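PDB 4HGZ: CcbJ from Streptomyces caelestis, which probably transfers a methyl group from S-adenosyl-L-methionine to a nitrogen atom of its substrate. Local coordinates for residues Val132-Asn138 / Thr165-Leu171. Numbering follows the deposited sequence.
Sequences VVFAAFN and TFVVQCL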
ATOM      1  N   VAL C 132     -27.429 -34.108   0.446  1.00 47.92           N
ATOM      2  CA  VAL C 132     -26.511 -32.988   0.390  1.00 45.16           C
ATOM      3  C   VAL C 132     -25.185 -33.449  -0.193  1.00 47.57           C
ATOM      4  O   VAL C 132     -24.632 -34.470   0.225  1.00 46.70           O
ATOM      5  CB  VAL C 132     -26.238 -32.443   1.791  1.00 43.61           C
ATOM      6  CG1 VAL C 132     -25.350 -31.207   1.721  1.00 36.54           C
ATOM      7  CG2 VAL C 132     -27.535 -32.142   2.496  1.00 52.83           C
ATOM      8  N   VAL C 133     -24.672 -32.706  -1.167  1.00 43.85           N
ATOM      9  CA  VAL C 133     -23.314 -32.941  -1.638  1.00 39.97           C
ATOM     10  C   VAL C 133     -22.544 -31.695  -1.275  1.00 44.05           C
ATOM     11  O   VAL C 133     -23.006 -30.583  -1.553  1.00 50.30           O
ATOM     12  CB  VAL C 133     -23.257 -33.138  -3.155  1.00 37.89           C
ATOM     13  CG1 VAL C 133     -21.840 -33.335  -3.589  1.00 33.06           C
ATOM     14  CG2 VAL C 133     -24.125 -34.328  -3.584  1.00 34.44           C
ATOM     15  N   PHE C 134     -21.393 -31.848  -0.630  1.00 36.81           N
ATOM     16  CA  PHE C 134     -20.656 -30.652  -0.245  1.00 41.22           C
ATOM     17  C   PHE C 134     -19.168 -30.743  -0.438  1.00 44.39           C
ATOM     18  O   PHE C 134     -18.584 -31.830  -0.503  1.00 49.77           O
ATOM     19  CB  PHE C 134     -20.974 -30.206   1.186  1.00 43.44           C
ATOM     20  CG  PHE C 134     -20.422 -31.106   2.251  1.00 41.61           C
ATOM     21  CD1 PHE C 134     -19.247 -30.778   2.915  1.00 42.56           C
ATOM     22  CD2 PHE C 134     -21.096 -32.263   2.622  1.00 46.62           C
ATOM     23  CE1 PHE C 134     -18.735 -31.602   3.915  1.00 41.99           C
ATOM     24  CE2 PHE C 134     -20.596 -33.092   3.629  1.00 41.60           C
ATOM     25  CZ  PHE C 134     -19.415 -32.762   4.271  1.00 46.23           C
ATOM     26  N   ALA C 135     -18.567 -29.561  -0.494  1.00 36.80           N
ATOM     27  CA  ALA C 135     -17.160 -29.418  -0.741  1.00 38.78           C
ATOM     28  C   ALA C 135     -16.635 -28.264   0.107  1.00 35.21           C
ATOM     29  O   ALA C 135     -16.829 -27.107  -0.219  1.00 43.66           O
ATOM     30  CB  ALA C 135     -16.936 -29.155  -2.210  1.00 37.03           C
ATOM     31  N   ALA C 136     -15.964 -28.600   1.198  1.00 38.58           N
ATOM     32  CA  ALA C 136     -15.470 -27.618   2.147  1.00 35.24           C
ATOM     33  C   ALA C 136     -14.088 -27.071   1.787  1.00 38.03           C
ATOM     34  O   ALA C 136     -13.418 -27.570   0.891  1.00 42.44           O
ATOM     35  CB  ALA C 136     -15.448 -28.218   3.535  1.00 34.87           C
ATOM     36  N   PHE C 137     -13.687 -26.019   2.488  1.00 44.50           N
ATOM     37  CA  PHE C 137     -12.375 -25.399   2.320  1.00 43.62           C
ATOM     38  C   PHE C 137     -11.744 -25.564   0.934  1.00 43.47           C
ATOM     39  O   PHE C 137     -10.786 -26.316   0.760  1.00 42.01           O
ATOM     40  CB  PHE C 137     -11.410 -25.892   3.401  1.00 41.35           C
ATOM     41  CG  PHE C 137     -10.264 -24.954   3.653  1.00 72.58           C
ATOM     42  CD1 PHE C 137     -10.477 -23.574   3.693  1.00 63.16           C
ATOM     43  CD2 PHE C 137      -8.975 -25.438   3.863  1.00 72.06           C
ATOM     44  CE1 PHE C 137      -9.422 -22.685   3.935  1.00 66.16           C
ATOM     45  CE2 PHE C 137      -7.910 -24.555   4.104  1.00 81.02           C
ATOM     46  CZ  PHE C 137      -8.135 -23.174   4.143  1.00 70.76           C
ATOM     47  N   ASN C 138     -12.285 -24.842  -0.042  1.00 39.62           N
ATOM     48  CA  ASN C 138     -11.679 -24.730  -1.372  1.00 32.04           C
ATOM     49  C   ASN C 138     -11.551 -26.010  -2.176  1.00 35.95           C
ATOM     50  O   ASN C 138     -10.809 -26.049  -3.154  1.00 46.46           O
ATOM     51  CB  ASN C 138     -10.311 -24.052  -1.289  1.00 32.20           C
ATOM     52  CG  ASN C 138     -10.407 -22.620  -0.817  1.00 40.81           C
ATOM     53  OD1 ASN C 138     -11.361 -21.913  -1.132  1.00 52.25           O
ATOM     54  ND2 ASN C 138      -9.425 -22.186  -0.050  1.00 52.05           N
ATOM     55  N   THR C 165     -29.485 -30.437  -1.839  1.00 49.81           N
ATOM     56  CA  THR C 165     -28.686 -29.240  -2.065  1.00 49.67           C
ATOM     57  C   THR C 165     -27.202 -29.528  -2.234  1.00 48.98           C
ATOM     58  O   THR C 165     -26.681 -30.524  -1.720  1.00 52.20           O
ATOM     59  CB  THR C 165     -28.813 -28.244  -0.899  1.00 50.85           C
ATOM     60  OG1 THR C 165     -28.374 -28.875   0.310  1.00 63.37           O
ATOM     61  CG2 THR C 165     -30.248 -27.780  -0.736  1.00 53.90           C
ATOM     62  N   PHE C 166     -26.528 -28.616  -2.932  1.00 47.26           N
ATOM     63  CA  PHE C 166     -25.085 -28.664  -3.142  1.00 39.91           C
ATOM     64  C   PHE C 166     -24.454 -27.482  -2.421  1.00 43.69           C
ATOM     65  O   PHE C 166     -24.823 -26.333  -2.656  1.00 46.35           O
ATOM     66  CB  PHE C 166     -24.795 -28.577  -4.637  1.00 40.05           C
ATOM     67  CG  PHE C 166     -23.335 -28.499  -4.979  1.00 32.51           C
ATOM     68  CD1 PHE C 166     -22.475 -29.523  -4.637  1.00 40.75           C
ATOM     69  CD2 PHE C 166     -22.833 -27.420  -5.686  1.00 32.34           C
ATOM     70  CE1 PHE C 166     -21.118 -29.464  -4.971  1.00 40.58           C
ATOM     71  CE2 PHE C 166     -21.484 -27.355  -6.028  1.00 44.40           C
ATOM     72  CZ  PHE C 166     -20.623 -28.385  -5.663  1.00 27.33           C
ATOM     73  N   VAL C 167     -23.498 -27.764  -1.546  1.00 45.49           N
ATOM     74  CA  VAL C 167     -22.929 -26.745  -0.677  1.00 36.91           C
ATOM     75  C   VAL C 167     -21.431 -26.675  -0.875  1.00 38.99           C
ATOM     76  O   VAL C 167     -20.752 -27.687  -0.767  1.00 44.97           O
ATOM     77  CB  VAL C 167     -23.184 -27.091   0.806  1.00 38.08           C
ATOM     78  CG1 VAL C 167     -22.567 -26.031   1.711  1.00 36.14           C
ATOM     79  CG2 VAL C 167     -24.670 -27.232   1.076  1.00 38.29           C
ATOM     80  N   VAL C 168     -20.919 -25.483  -1.157  1.00 40.54           N
ATOM     81  CA  VAL C 168     -19.483 -25.276  -1.306  1.00 38.24           C
ATOM     82  C   VAL C 168     -19.037 -24.153  -0.389  1.00 39.88           C
ATOM     83  O   VAL C 168     -19.806 -23.251  -0.076  1.00 46.15           O
ATOM     84  CB  VAL C 168     -19.081 -24.857  -2.752  1.00 33.33           C
ATOM     85  CG1 VAL C 168     -19.631 -25.823  -3.772  1.00 43.12           C
ATOM     86  CG2 VAL C 168     -19.580 -23.482  -3.051  1.00 34.74           C
ATOM     87  N   GLN C 169     -17.784 -24.210   0.025  1.00 33.94           N
ATOM     88  CA  GLN C 169     -17.180 -23.154   0.774  1.00 32.81           C
ATOM     89  C   GLN C 169     -15.903 -22.797   0.060  1.00 37.18           C
ATOM     90  O   GLN C 169     -15.006 -23.631  -0.064  1.00 47.23           O
ATOM     91  CB  GLN C 169     -16.858 -23.644   2.177  1.00 43.09           C
ATOM     92  CG  GLN C 169     -15.947 -22.718   2.971  1.00 33.47           C
ATOM     93  CD  GLN C 169     -15.568 -23.319   4.293  1.00 53.54           C
ATOM     94  OE1 GLN C 169     -15.016 -24.427   4.359  1.00 53.71           O
ATOM     95  NE2 GLN C 169     -15.885 -22.606   5.368  1.00 40.28           N
ATOM     96  N   CYS C 170     -15.815 -21.555  -0.401  1.00 41.91           N
ATOM     97  CA  CYS C 170     -14.708 -21.119  -1.246  1.00 46.56           C
ATOM     98  C   CYS C 170     -14.172 -19.765  -0.825  1.00 41.10           C
ATOM     99  O   CYS C 170     -14.915 -18.926  -0.336  1.00 45.59           O
ATOM    100  CB  CYS C 170     -15.182 -20.984  -2.692  1.00 45.93           C
ATOM    101  SG  CYS C 170     -16.026 -22.385  -3.348  1.00 64.37           S
ATOM    102  N   LEU C 171     -12.884 -19.540  -1.054  1.00 39.08           N
ATOM    103  CA  LEU C 171     -12.304 -18.224  -0.835  1.00 39.24           C
ATOM    104  C   LEU C 171     -13.035 -17.193  -1.684  1.00 36.59           C
ATOM    105  O   LEU C 171     -13.451 -17.474  -2.806  1.00 40.80           O
ATOM    106  CB  LEU C 171     -10.811 -18.232  -1.159  1.00 37.64           C
ATOM    107  CG  LEU C 171     -10.413 -18.399  -2.621  1.00 43.00           C
ATOM    108  CD1 LEU C 171     -10.288 -17.037  -3.271  1.00 37.44           C
ATOM    109  CD2 LEU C 171      -9.095 -19.150  -2.717  1.00 35.91           C
TER
HETATM  110  O   HOH W   1     -14.998 -25.600  -2.197  1.00 58.71           O
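The ring of Phe166 presents its edge to Val133: CB of Val133 lies in the ring plane, 4.0 Å from CD1 of Phe166, while the carbonyl oxygen of Val133 approaches the ring obliquely. With CG of Phe166 anti to the backbone N (chi1 175°), the ring lies alongside the neighbouring strand, where CB and CG1 of Val133 touch its CD1 edge, a place that a beta-branched residue fills well. Phe137 N donates to Gln169 OE1 at 2.8 Å, in the amide plane and on a lone pair, with a bent C=O...N angle of 133°; Leu171 N donates to Asn138 OD1, also at 2.8 Å and in plane, but more nearly head-on, at 154°.

The two strands form a parallel beta ladder, in which Thr165 O and Val167 O accept from Val133 and Ala135, and Val133 O and Ala135 O from Val167 and Gln169. These are neighbouring strands of the Rossmann-like methyltransferase sheet, linked by a right-handed crossover through helix 146-159. On the face opposite Phe166, beta-branched Val132, Thr165 and Val167 suit extended backbone and pack against Leu60 of helix 50-61; Phe134 CB meets Val167 CB at 3.8 Å, while the Phe134 ring swings off to pack on Val57 and Val76.

Past Ala135 the first strand turns off, and side chains join the pairing: Gln169 OE1 and Asn138 OD1 supply two of the three bonds. Gln169 is long enough to follow the departing chain, and its NE2 bonds weakly to Asp49. A water donates to both Ala135 O and Gln169 O, the latter also accepting from Asn138 N at 3.0 Å. Asparagine suits the left-handed backbone at 138, and its short side chain brings OD1 to Leu171 N. Nearby, Ala136 borders Arg75, a residue that binds S-adenosyl-L-homocysteine, though none occupies this chain.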